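Local coordinates for T-lymphoma invasion and metastasis-inducing protein 1 (Homo sapiens, PDB 4K2P), which probably acts in signalling at cell junctions, its PH and coiled-coil region being linked to phosphoinositide binding and protein-protein interaction, including with Par-3, at residues W112-V124 with F195-L207. The protein carries 5 engineered substitutions. Numbering follows the deposited sequence.
Sequences WITAIHSACATAV and FRCYLASLQGGEL
His-117 and Tyr-198 each set CG beside the backbone N (chi1 -63° for Tyr-198), which brings the two rings together at the helix crossing. Their planes meet obliquely, at 53°. Tyr-198 is a knob in a hole formed by His-117, Cys-120, Ala-121 and Val-124. Cys-120 CB lies over one face of the phenol, 3.4 Å from Tyr-198 CZ, in a CH-pi contact. Val-124 CG2 approaches the ring obliquely, while its CG1 meets the edge of Phe-195, 3.9 Å from Phe-195 CE1. The phenol OH forms hydrogen bonds with Ser-74 O and Arg-194 NH1. An alanine in place of Tyr-198 would probably leave a gap beside Cys-120 and Val-124 and cost Ser-74 O its phenol partner.

At the edge of the His-117 ring, Ser-201 OG lies in the imidazole plane and hydrogen-bonds ND1 at 3.1 Å. NE2 is held by Val-76 N, so both ring nitrogens are engaged and the ring's rotation is fixed. Two waters link Thr-114 OG1 to Ser-201, one at its OG and one at its O. Thr-114 OG1 also hydrogen-bonds Glu-110 O. Leu-202 CD1 rests 4.2 Å from Ala-121 CB.

The axes of segments 112-124 and 195-203 cross at -114°, 8.4 Å apart at closest approach. The contact joins helix 106-128, the C-terminal helix of the PH fold, to helix 168-203 of the CC-Ex region. Strand 75-78 borders it at Ile-113 and Cys-197, and helix 133-161 packs on Phe-195 and Leu-202.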
loop_
_atom_site.group_PDB
_atom_site.type_symbol
_atom_site.label_atom_id
_atom_site.label_comp_id
_atom_site.label_asym_id
_atom_site.label_seq_id
_atom_site.Cartn_x
_atom_site.Cartn_y
_atom_site.Cartn_z
ATOM N N TRP A 112 -12.541 6.861 -6.597
ATOM C CA TRP A 112 -11.292 7.358 -6.032
ATOM C C TRP A 112 -10.239 6.251 -6.060
ATOM O O TRP A 112 -9.080 6.499 -6.395
ATOM C CB TRP A 112 -11.506 7.872 -4.604
ATOM C CG TRP A 112 -11.861 9.327 -4.537
ATOM C CD1 TRP A 112 -13.086 9.875 -4.230
ATOM C CD2 TRP A 112 -10.985 10.429 -4.795
ATOM N NE1 TRP A 112 -13.013 11.254 -4.288
ATOM C CE2 TRP A 112 -11.734 11.615 -4.627
ATOM C CE3 TRP A 112 -9.637 10.529 -5.150
ATOM C CZ2 TRP A 112 -11.177 12.878 -4.800
ATOM C CZ3 TRP A 112 -9.093 11.789 -5.328
ATOM C CH2 TRP A 112 -9.858 12.943 -5.148
ATOM N N ILE A 113 -10.641 5.028 -5.729
ATOM C CA ILE A 113 -9.705 3.912 -5.728
ATOM C C ILE A 113 -9.197 3.691 -7.149
ATOM O O ILE A 113 -8.007 3.493 -7.369
ATOM C CB ILE A 113 -10.349 2.621 -5.174
ATOM C CG1 ILE A 113 -10.566 2.768 -3.665
ATOM C CG2 ILE A 113 -9.454 1.411 -5.449
ATOM C CD1 ILE A 113 -11.213 1.586 -2.999
ATOM N N THR A 114 -10.104 3.776 -8.111
ATOM C CA THR A 114 -9.773 3.555 -9.507
ATOM C C THR A 114 -8.812 4.623 -10.004
ATOM O O THR A 114 -7.836 4.308 -10.672
ATOM C CB THR A 114 -11.034 3.538 -10.371
ATOM O OG1 THR A 114 -11.777 2.354 -10.076
ATOM C CG2 THR A 114 -10.703 3.540 -11.857
ATOM N N ALA A 115 -9.063 5.877 -9.644
ATOM C CA ALA A 115 -8.256 6.988 -10.139
ATOM C C ALA A 115 -6.840 6.940 -9.567
ATOM O O ALA A 115 -5.868 7.174 -10.283
ATOM C CB ALA A 115 -8.911 8.314 -9.805
ATOM N N ILE A 116 -6.718 6.626 -8.282
ATOM C CA ILE A 116 -5.405 6.645 -7.647
ATOM C C ILE A 116 -4.564 5.476 -8.152
ATOM O O ILE A 116 -3.382 5.645 -8.435
ATOM C CB ILE A 116 -5.507 6.609 -6.122
ATOM C CG1 ILE A 116 -6.151 7.903 -5.619
ATOM C CG2 ILE A 116 -4.121 6.468 -5.491
ATOM C CD1 ILE A 116 -6.648 7.842 -4.193
ATOM N N HIS A 117 -5.182 4.308 -8.292
ATOM C CA HIS A 117 -4.482 3.120 -8.764
ATOM C C HIS A 117 -4.077 3.285 -10.221
ATOM O O HIS A 117 -3.032 2.799 -10.636
ATOM C CB HIS A 117 -5.358 1.876 -8.601
ATOM C CG HIS A 117 -5.377 1.346 -7.207
ATOM N ND1 HIS A 117 -6.254 0.374 -6.785
ATOM C CD2 HIS A 117 -4.620 1.663 -6.134
ATOM C CE1 HIS A 117 -6.041 0.117 -5.509
ATOM N NE2 HIS A 117 -5.046 0.880 -5.093
ATOM N N SER A 118 -4.902 3.987 -10.989
ATOM C CA SER A 118 -4.597 4.255 -12.390
ATOM C C SER A 118 -3.372 5.137 -12.494
ATOM O O SER A 118 -2.527 4.939 -13.355
ATOM C CB SER A 118 -5.780 4.917 -13.094
ATOM O OG SER A 118 -6.802 3.973 -13.345
ATOM N N ALA A 119 -3.302 6.131 -11.619
ATOM C CA ALA A 119 -2.169 7.033 -11.574
ATOM C C ALA A 119 -0.908 6.257 -11.215
ATOM O O ALA A 119 0.149 6.494 -11.783
ATOM C CB ALA A 119 -2.413 8.148 -10.569
ATOM N N CYS A 120 -1.026 5.349 -10.253
ATOM C CA CYS A 120 0.106 4.536 -9.827
ATOM C C CYS A 120 0.565 3.630 -10.955
ATOM O O CYS A 120 1.755 3.406 -11.143
ATOM C CB CYS A 120 -0.255 3.707 -8.597
ATOM S SG CYS A 120 -0.400 4.695 -7.099
ATOM N N ALA A 121 -0.391 3.125 -11.721
ATOM C CA ALA A 121 -0.095 2.210 -12.801
ATOM C C ALA A 121 0.692 2.949 -13.884
ATOM O O ALA A 121 1.655 2.414 -14.437
ATOM C CB ALA A 121 -1.375 1.621 -13.360
ATOM N N THR A 122 0.275 4.183 -14.166
ATOM C CA THR A 122 0.946 5.036 -15.136
ATOM C C THR A 122 2.353 5.369 -14.667
ATOM O O THR A 122 3.272 5.443 -15.473
ATOM C CB THR A 122 0.170 6.365 -15.382
ATOM O OG1 THR A 122 -1.130 6.081 -15.912
ATOM C CG2 THR A 122 0.913 7.256 -16.367
ATOM N N ALA A 123 2.525 5.569 -13.366
ATOM C CA ALA A 123 3.838 5.891 -12.829
ATOM C C ALA A 123 4.798 4.709 -13.008
ATOM O O ALA A 123 5.977 4.897 -13.306
ATOM C CB ALA A 123 3.735 6.280 -11.364
ATOM N N VAL A 124 4.289 3.493 -12.824
ATOM C CA VAL A 124 5.088 2.290 -13.020
ATOM C C VAL A 124 5.524 2.195 -14.476
ATOM O O VAL A 124 6.670 1.853 -14.771
ATOM C CB VAL A 124 4.303 1.019 -12.619
ATOM C CG1 VAL A 124 5.053 -0.246 -13.019
ATOM C CG2 VAL A 124 4.040 1.012 -11.125
ATOM N N PHE A 195 0.286 -4.771 -7.540
ATOM C CA PHE A 195 0.201 -4.755 -8.992
ATOM C C PHE A 195 -1.138 -5.310 -9.434
ATOM O O PHE A 195 -1.689 -4.871 -10.436
ATOM C CB PHE A 195 1.354 -5.533 -9.632
ATOM C CG PHE A 195 2.650 -4.777 -9.646
ATOM C CD1 PHE A 195 2.794 -3.655 -10.438
ATOM C CD2 PHE A 195 3.722 -5.181 -8.875
ATOM C CE1 PHE A 195 3.983 -2.947 -10.459
ATOM C CE2 PHE A 195 4.915 -4.471 -8.894
ATOM C CZ PHE A 195 5.040 -3.355 -9.686
ATOM N N ARG A 196 -1.677 -6.259 -8.678
ATOM C CA ARG A 196 -2.988 -6.806 -8.996
ATOM C C ARG A 196 -4.086 -5.777 -8.742
ATOM O O ARG A 196 -5.135 -5.802 -9.384
ATOM C CB ARG A 196 -3.250 -8.075 -8.195
ATOM C CG ARG A 196 -2.586 -9.294 -8.789
ATOM C CD ARG A 196 -2.800 -10.527 -7.940
ATOM N NE ARG A 196 -2.215 -11.700 -8.582
ATOM C CZ ARG A 196 -1.803 -12.789 -7.943
ATOM N NH1 ARG A 196 -1.885 -12.867 -6.621
ATOM N NH2 ARG A 196 -1.297 -13.801 -8.635
ATOM N N CYS A 197 -3.848 -4.875 -7.803
ATOM C CA CYS A 197 -4.780 -3.788 -7.572
ATOM C C CYS A 197 -4.765 -2.843 -8.767
ATOM O O CYS A 197 -5.818 -2.410 -9.243
ATOM C CB CYS A 197 -4.431 -3.023 -6.297
ATOM S SG CYS A 197 -4.938 -3.830 -4.775
ATOM N N TYR A 198 -3.564 -2.520 -9.242
ATOM C CA TYR A 198 -3.401 -1.600 -10.372
ATOM C C TYR A 198 -4.047 -2.171 -11.617
ATOM O O TYR A 198 -4.738 -1.477 -12.361
ATOM C CB TYR A 198 -1.924 -1.338 -10.657
ATOM C CG TYR A 198 -1.155 -0.664 -9.550
ATOM C CD1 TYR A 198 -1.788 -0.186 -8.402
ATOM C CD2 TYR A 198 0.215 -0.506 -9.655
ATOM C CE1 TYR A 198 -1.061 0.433 -7.398
ATOM C CE2 TYR A 198 0.939 0.102 -8.672
ATOM C CZ TYR A 198 0.304 0.565 -7.540
ATOM O OH TYR A 198 1.064 1.175 -6.573
ATOM N N LEU A 199 -3.811 -3.456 -11.838
ATOM C CA LEU A 199 -4.309 -4.127 -13.024
ATOM C C LEU A 199 -5.825 -4.186 -12.986
ATOM O O LEU A 199 -6.484 -3.978 -13.997
ATOM C CB LEU A 199 -3.728 -5.536 -13.139
ATOM C CG LEU A 199 -4.156 -6.325 -14.379
ATOM C CD1 LEU A 199 -3.740 -5.617 -15.663
ATOM C CD2 LEU A 199 -3.583 -7.723 -14.337
ATOM N N ALA A 200 -6.374 -4.475 -11.810
ATOM C CA ALA A 200 -7.818 -4.591 -11.652
ATOM C C ALA A 200 -8.481 -3.249 -11.928
ATOM O O ALA A 200 -9.550 -3.177 -12.536
ATOM C CB ALA A 200 -8.158 -5.079 -10.260
ATOM N N SER A 201 -7.825 -2.183 -11.491
ATOM C CA SER A 201 -8.363 -0.847 -11.642
ATOM C C SER A 201 -8.403 -0.440 -13.114
ATOM O O SER A 201 -9.319 0.260 -13.533
ATOM C CB SER A 201 -7.548 0.145 -10.812
ATOM O OG SER A 201 -7.835 -0.016 -9.425
ATOM N N LEU A 202 -7.412 -0.858 -13.899
ATOM C CA LEU A 202 -7.437 -0.583 -15.331
ATOM C C LEU A 202 -8.459 -1.452 -16.071
ATOM O O LEU A 202 -9.093 -0.986 -17.009
ATOM C CB LEU A 202 -6.056 -0.783 -15.954
ATOM C CG LEU A 202 -4.951 0.220 -15.615
ATOM C CD1 LEU A 202 -3.680 -0.168 -16.348
ATOM C CD2 LEU A 202 -5.347 1.645 -15.973
ATOM N N GLN A 203 -8.633 -2.701 -15.643
ATOM C CA GLN A 203 -9.528 -3.627 -16.344
ATOM C C GLN A 203 -10.957 -3.608 -15.806
ATOM O O GLN A 203 -11.813 -4.360 -16.274
ATOM C CB GLN A 203 -8.997 -5.053 -16.255
ATOM C CG GLN A 203 -7.693 -5.294 -16.982
ATOM C CD GLN A 203 -7.174 -6.690 -16.746
ATOM O OE1 GLN A 203 -7.387 -7.266 -15.679
ATOM N NE2 GLN A 203 -6.504 -7.253 -17.745
ATOM N N GLY A 204 -11.216 -2.748 -14.829
ATOM C CA GLY A 204 -12.523 -2.687 -14.207
ATOM C C GLY A 204 -12.914 -3.952 -13.459
ATOM O O GLY A 204 -14.092 -4.154 -13.167
ATOM N N GLY A 205 -11.939 -4.802 -13.145
ATOM C CA GLY A 205 -12.206 -6.045 -12.433
ATOM C C GLY A 205 -12.206 -5.850 -10.927
ATOM O O GLY A 205 -11.980 -4.744 -10.441
ATOM N N GLU A 206 -12.462 -6.923 -10.181
ATOM C CA GLU A 206 -12.508 -6.835 -8.724
ATOM C C GLU A 206 -11.096 -6.902 -8.148
ATOM O O GLU A 206 -10.217 -7.545 -8.717
ATOM C CB GLU A 206 -13.399 -7.938 -8.136
ATOM C CG GLU A 206 -12.878 -9.352 -8.294
ATOM C CD GLU A 206 -13.862 -10.389 -7.771
ATOM O OE1 GLU A 206 -14.817 -9.998 -7.066
ATOM O OE2 GLU A 206 -13.679 -11.592 -8.064
ATOM N N LEU A 207 -10.878 -6.214 -7.033
ATOM C CA LEU A 207 -9.559 -6.152 -6.420
ATOM C C LEU A 207 -9.199 -7.494 -5.783
ATOM O O LEU A 207 -10.086 -8.276 -5.452
ATOM C CB LEU A 207 -9.513 -5.052 -5.359
ATOM C CG LEU A 207 -9.574 -3.589 -5.802
ATOM C CD1 LEU A 207 -9.412 -2.695 -4.585
ATOM C CD2 LEU A 207 -8.541 -3.251 -6.857
HETATM O O HOH W 1 -10.564 -0.196 -8.926
HETATM O O HOH W 2 -12.014 0.260 -12.033
#